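Local coordinates for serine protease inhibitor 4, isoform B (Drosophila melanogaster, PDB 4P0F), which probably inhibits serine and cysteine endopeptidases as a serpin and is captured here in its cleaved form, at residues N95-M100 with F117-Q122; V99-Q104 with S123-K128. All blocks are in the same frame, centred on the assembly; numbering follows the deposited sequence.

Interaction 1: residues N95-M100 with F117-Q122; sequences NKIFVM and FLSAAQ
Phe117 O receives the side-chain amide of Asn95, with ND2 2.9 Å from that O; the N-H points almost straight (173°) at a lone pair in the carbonyl plane. Asn95 OD1 is taken by Asn167 of strand 161-174, and with both its ends gripped this buried amide can hardly flip. Leu118, with its positive phi, leads the chain out of helix 107-115, and a water links its O to Asn95 N. At Ser119 the hydroxyl stands anti to the backbone N (chi1 -174°), which lets OG lie against Lys96 CA and donate to Ala120 O at 2.9 Å. That oxygen also accepts Ile97 N, 3.0 Å away, while Ala120 N donates to Asn95 O. Here the two chains run parallel, their axes 18° apart: this is the first strand of serpin sheet A joining the second, after a beta-alpha-beta crossover through helix 107-115. Ala121 CB packs on Ile97 CG2 at 3.6 Å, on the face away from Lys96. Gln122 binds Ile97 O through its N and Val99 N through its O. Its extended side chain crosses that of Lys96 obliquely, and NZ reaches OE1 at 3.2 Å from above the amide plane; a second water bridges the same two atoms. OE1 also comes to the edge of the Phe98 ring, 3.6 Å from CE2, while Lys96 CG lies over one ring face near the rim.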
# COMPACT_ATOMS: atom_id res chain seq x y z
N ASN A 95 -10.92 -8.08 3.11
CA ASN A 95 -11.08 -7.42 4.38
C ASN A 95 -11.63 -8.38 5.41
O ASN A 95 -12.48 -9.22 5.10
CB ASN A 95 -12.00 -6.21 4.25
CG ASN A 95 -11.40 -5.13 3.37
OD1 ASN A 95 -10.25 -4.76 3.54
ND2 ASN A 95 -12.19 -4.62 2.44
N LYS A 96 -11.17 -8.24 6.65
CA LYS A 96 -11.72 -9.03 7.74
C LYS A 96 -11.56 -8.30 9.05
O LYS A 96 -10.56 -7.62 9.28
CB LYS A 96 -11.05 -10.40 7.82
CG LYS A 96 -11.69 -11.37 8.81
CD LYS A 96 -11.37 -12.82 8.47
CE LYS A 96 -12.10 -13.78 9.38
NZ LYS A 96 -11.91 -15.21 8.94
N ILE A 97 -12.54 -8.47 9.93
CA ILE A 97 -12.46 -7.92 11.28
C ILE A 97 -12.45 -9.08 12.28
O ILE A 97 -13.18 -10.06 12.12
CB ILE A 97 -13.62 -6.94 11.58
CG1 ILE A 97 -13.41 -6.29 12.95
CG2 ILE A 97 -14.97 -7.64 11.51
CD1 ILE A 97 -14.35 -5.10 13.23
N PHE A 98 -11.59 -8.95 13.28
CA PHE A 98 -11.46 -9.96 14.32
C PHE A 98 -11.86 -9.31 15.64
O PHE A 98 -11.26 -8.31 16.03
CB PHE A 98 -10.04 -10.50 14.37
CG PHE A 98 -9.56 -11.09 13.06
CD1 PHE A 98 -8.96 -10.28 12.11
CD2 PHE A 98 -9.69 -12.44 12.81
CE1 PHE A 98 -8.52 -10.82 10.92
CE2 PHE A 98 -9.25 -12.99 11.62
CZ PHE A 98 -8.66 -12.17 10.68
N VAL A 99 -12.86 -9.88 16.31
CA VAL A 99 -13.53 -9.22 17.43
C VAL A 99 -13.40 -10.03 18.72
O VAL A 99 -13.59 -11.24 18.72
CB VAL A 99 -15.03 -9.00 17.12
CG1 VAL A 99 -15.72 -8.18 18.23
CG2 VAL A 99 -15.19 -8.33 15.76
N MET A 100 -13.06 -9.34 19.80
CA MET A 100 -12.95 -9.97 21.13
C MET A 100 -14.19 -10.82 21.43
O MET A 100 -15.32 -10.34 21.29
CB MET A 100 -12.77 -8.87 22.19
CG MET A 100 -12.65 -9.35 23.65
SD MET A 100 -11.04 -10.10 24.01
CE MET A 100 -11.34 -11.72 23.51
N PHE A 117 -17.73 -3.03 2.37
CA PHE A 117 -16.31 -3.40 2.37
C PHE A 117 -16.12 -4.89 2.16
O PHE A 117 -14.99 -5.38 2.11
CB PHE A 117 -15.63 -2.96 3.68
CG PHE A 117 -15.30 -1.51 3.73
CD1 PHE A 117 -16.23 -0.58 4.17
CD2 PHE A 117 -14.05 -1.06 3.33
CE1 PHE A 117 -15.93 0.76 4.21
CE2 PHE A 117 -13.75 0.29 3.37
CZ PHE A 117 -14.68 1.20 3.81
N LEU A 118 -17.23 -5.62 2.02
CA LEU A 118 -17.18 -7.04 1.71
C LEU A 118 -16.33 -7.77 2.75
O LEU A 118 -15.65 -8.76 2.46
CB LEU A 118 -16.63 -7.26 0.29
CG LEU A 118 -17.39 -6.52 -0.83
CD1 LEU A 118 -16.75 -6.82 -2.18
CD2 LEU A 118 -18.87 -6.90 -0.85
N SER A 119 -16.39 -7.27 3.97
CA SER A 119 -15.55 -7.76 5.05
C SER A 119 -16.11 -9.01 5.69
O SER A 119 -17.31 -9.12 5.91
CB SER A 119 -15.38 -6.69 6.13
OG SER A 119 -14.45 -7.11 7.11
N ALA A 120 -15.22 -9.95 5.97
CA ALA A 120 -15.57 -11.10 6.79
C ALA A 120 -15.48 -10.67 8.25
O ALA A 120 -14.98 -9.59 8.55
CB ALA A 120 -14.65 -12.27 6.50
N ALA A 121 -15.95 -11.53 9.14
CA ALA A 121 -15.88 -11.25 10.57
C ALA A 121 -15.72 -12.54 11.34
O ALA A 121 -16.29 -13.57 10.98
CB ALA A 121 -17.11 -10.51 11.02
N GLN A 122 -14.92 -12.49 12.41
CA GLN A 122 -14.65 -13.65 13.24
C GLN A 122 -14.39 -13.22 14.67
O GLN A 122 -13.75 -12.21 14.91
CB GLN A 122 -13.44 -14.41 12.70
CG GLN A 122 -13.08 -15.67 13.48
CD GLN A 122 -11.92 -16.43 12.86
OE1 GLN A 122 -11.27 -15.95 11.94
NE2 GLN A 122 -11.66 -17.62 13.38
O HOH W 1 -13.17 -8.87 1.38
O HOH W 2 -9.63 -16.46 9.95

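Interaction 2: residues V99-Q104 with S123-K128; sequences VMDGYQ and SVDFSK
Val99 and Met100 pair with Ser123 and Val124 as parallel neighbours, and then the chains part. Val124 N donates to Val99 O at 2.9 Å, and Asp101 N to Val124 O at 2.8 Å, each donor tilted about a third of a right angle from the carbonyl plane. Beyond them Met100-Tyr103 forms a type II turn and Asp125-Lys128 a type I turn. A water fastens the first turn to the edge strand, donating to Met100 O and Tyr103 O and accepting from Ser123 OG. Bent at chi2 and chi3 (74° and -86°), the Met100 side chain folds back along the second segment. Its CE fits tightly against the Val124-Phe126 backbone, while SD lies 3.8 Å from Phe126 CB, and at the edge of the ring, 5.2 Å from its centroid. With an alanine here, the place of SD and CE would probably become a gap beside Phe126, leaving its ring freer to shift. Asp101 OD1 meets Ser123 CB at 3.3 Å, and OD2 approaches Asp125 CB. The Asp101 and Asp125 side chains cross at about a right angle, their carboxylate planes 48° apart, with Asp101 OD2 4.5 Å from Asp125 OD2, so each charge probably makes the other slightly costlier. Phe126 also carries Val124 CG2 over one face and packs on Ala132 and Ile136. The result is a Met-aromatic contact where strand 120-124 of serpin sheet A hands over to helix 129-143.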
# COMPACT_ATOMS: atom_id res chain seq x y z
N VAL A 99 -12.86 -9.88 16.31
CA VAL A 99 -13.53 -9.22 17.43
C VAL A 99 -13.40 -10.03 18.72
O VAL A 99 -13.59 -11.24 18.72
CB VAL A 99 -15.03 -9.00 17.12
CG1 VAL A 99 -15.72 -8.18 18.23
CG2 VAL A 99 -15.19 -8.33 15.76
N MET A 100 -13.06 -9.34 19.80
CA MET A 100 -12.95 -9.97 21.13
C MET A 100 -14.19 -10.82 21.43
O MET A 100 -15.32 -10.34 21.29
CB MET A 100 -12.77 -8.87 22.19
CG MET A 100 -12.65 -9.35 23.65
SD MET A 100 -11.04 -10.10 24.01
CE MET A 100 -11.34 -11.72 23.51
N ASP A 101 -13.97 -12.08 21.80
CA ASP A 101 -15.08 -12.96 22.19
C ASP A 101 -16.00 -12.25 23.17
O ASP A 101 -15.54 -11.65 24.14
CB ASP A 101 -14.59 -14.24 22.86
CG ASP A 101 -14.01 -15.25 21.88
OD1 ASP A 101 -14.30 -15.18 20.67
OD2 ASP A 101 -13.26 -16.13 22.36
N GLY A 102 -17.31 -12.36 22.93
CA GLY A 102 -18.31 -11.83 23.84
C GLY A 102 -18.78 -10.43 23.49
O GLY A 102 -19.85 -10.00 23.94
N TYR A 103 -18.00 -9.71 22.69
CA TYR A 103 -18.39 -8.37 22.26
C TYR A 103 -19.13 -8.42 20.93
O TYR A 103 -18.76 -9.18 20.04
CB TYR A 103 -17.16 -7.46 22.16
CG TYR A 103 -16.64 -7.07 23.52
CD1 TYR A 103 -15.76 -7.89 24.21
CD2 TYR A 103 -17.06 -5.90 24.15
CE1 TYR A 103 -15.30 -7.56 25.47
CE2 TYR A 103 -16.59 -5.55 25.39
CZ TYR A 103 -15.71 -6.39 26.05
OH TYR A 103 -15.24 -6.07 27.30
N GLN A 104 -20.20 -7.64 20.83
CA GLN A 104 -21.00 -7.57 19.62
C GLN A 104 -20.76 -6.24 18.91
O GLN A 104 -20.70 -5.19 19.55
CB GLN A 104 -22.48 -7.71 19.95
CG GLN A 104 -22.82 -8.98 20.71
CD GLN A 104 -24.31 -9.20 20.80
OE1 GLN A 104 -24.94 -8.89 21.81
NE2 GLN A 104 -24.88 -9.75 19.73
N SER A 123 -14.89 -14.00 15.63
CA SER A 123 -14.62 -13.76 17.04
C SER A 123 -13.36 -14.50 17.45
O SER A 123 -13.16 -15.65 17.06
CB SER A 123 -15.80 -14.21 17.90
OG SER A 123 -16.96 -13.45 17.61
N VAL A 124 -12.50 -13.83 18.22
CA VAL A 124 -11.26 -14.44 18.73
C VAL A 124 -11.05 -14.08 20.19
O VAL A 124 -11.63 -13.11 20.69
CB VAL A 124 -10.02 -13.98 17.91
CG1 VAL A 124 -10.18 -14.33 16.43
CG2 VAL A 124 -9.79 -12.48 18.08
N ASP A 125 -10.22 -14.86 20.88
CA ASP A 125 -9.92 -14.61 22.29
C ASP A 125 -8.57 -13.92 22.42
O ASP A 125 -7.52 -14.57 22.40
CB ASP A 125 -9.93 -15.93 23.07
CG ASP A 125 -9.74 -15.73 24.56
OD1 ASP A 125 -9.46 -14.59 24.99
OD2 ASP A 125 -9.86 -16.71 25.32
N PHE A 126 -8.58 -12.59 22.52
CA PHE A 126 -7.33 -11.82 22.58
C PHE A 126 -6.54 -12.01 23.88
O PHE A 126 -5.36 -11.69 23.94
CB PHE A 126 -7.62 -10.32 22.38
CG PHE A 126 -7.97 -9.95 20.95
CD1 PHE A 126 -7.07 -10.16 19.91
CD2 PHE A 126 -9.19 -9.36 20.66
CE1 PHE A 126 -7.40 -9.80 18.62
CE2 PHE A 126 -9.52 -9.00 19.37
CZ PHE A 126 -8.63 -9.23 18.34
N SER A 127 -7.19 -12.54 24.92
CA SER A 127 -6.47 -12.88 26.15
C SER A 127 -5.49 -14.01 25.87
O SER A 127 -4.42 -14.09 26.47
CB SER A 127 -7.44 -13.28 27.26
OG SER A 127 -8.29 -12.19 27.57
N LYS A 128 -5.88 -14.88 24.94
CA LYS A 128 -4.97 -15.91 24.44
C LYS A 128 -4.31 -15.32 23.22
O LYS A 128 -4.64 -15.67 22.08
CB LYS A 128 -5.71 -17.19 24.11
CG LYS A 128 -6.33 -17.88 25.32
CD LYS A 128 -7.19 -19.06 24.90
CE LYS A 128 -7.84 -19.72 26.11
NZ LYS A 128 -8.81 -20.78 25.73
O HOH W 3 -17.14 -11.22 19.19

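In the fold
Interaction 2 carries on where interaction 1 stops: both use strands 91-100 and 120-124, share Val99 and Met100, and have centres about 12 Å apart. Packing joins them too: the backbone Phe98 O of interaction 1 lies 3.6 Å from Phe126 CZ of interaction 2, and the side-chain atom Phe98 CD2 is 4.1 Å from Val124 CG1. Their centres lie about 19 and 28 Å from the centre of the chain, so the pairing runs outward to the loops at the end of the sheet. Strand 161-174 flanks strand 91-100 and separates it from strand 328-341, which, as in other cleaved serpins, is the part of the reactive-centre loop ahead of the cleavage, inserted as a strand of sheet A.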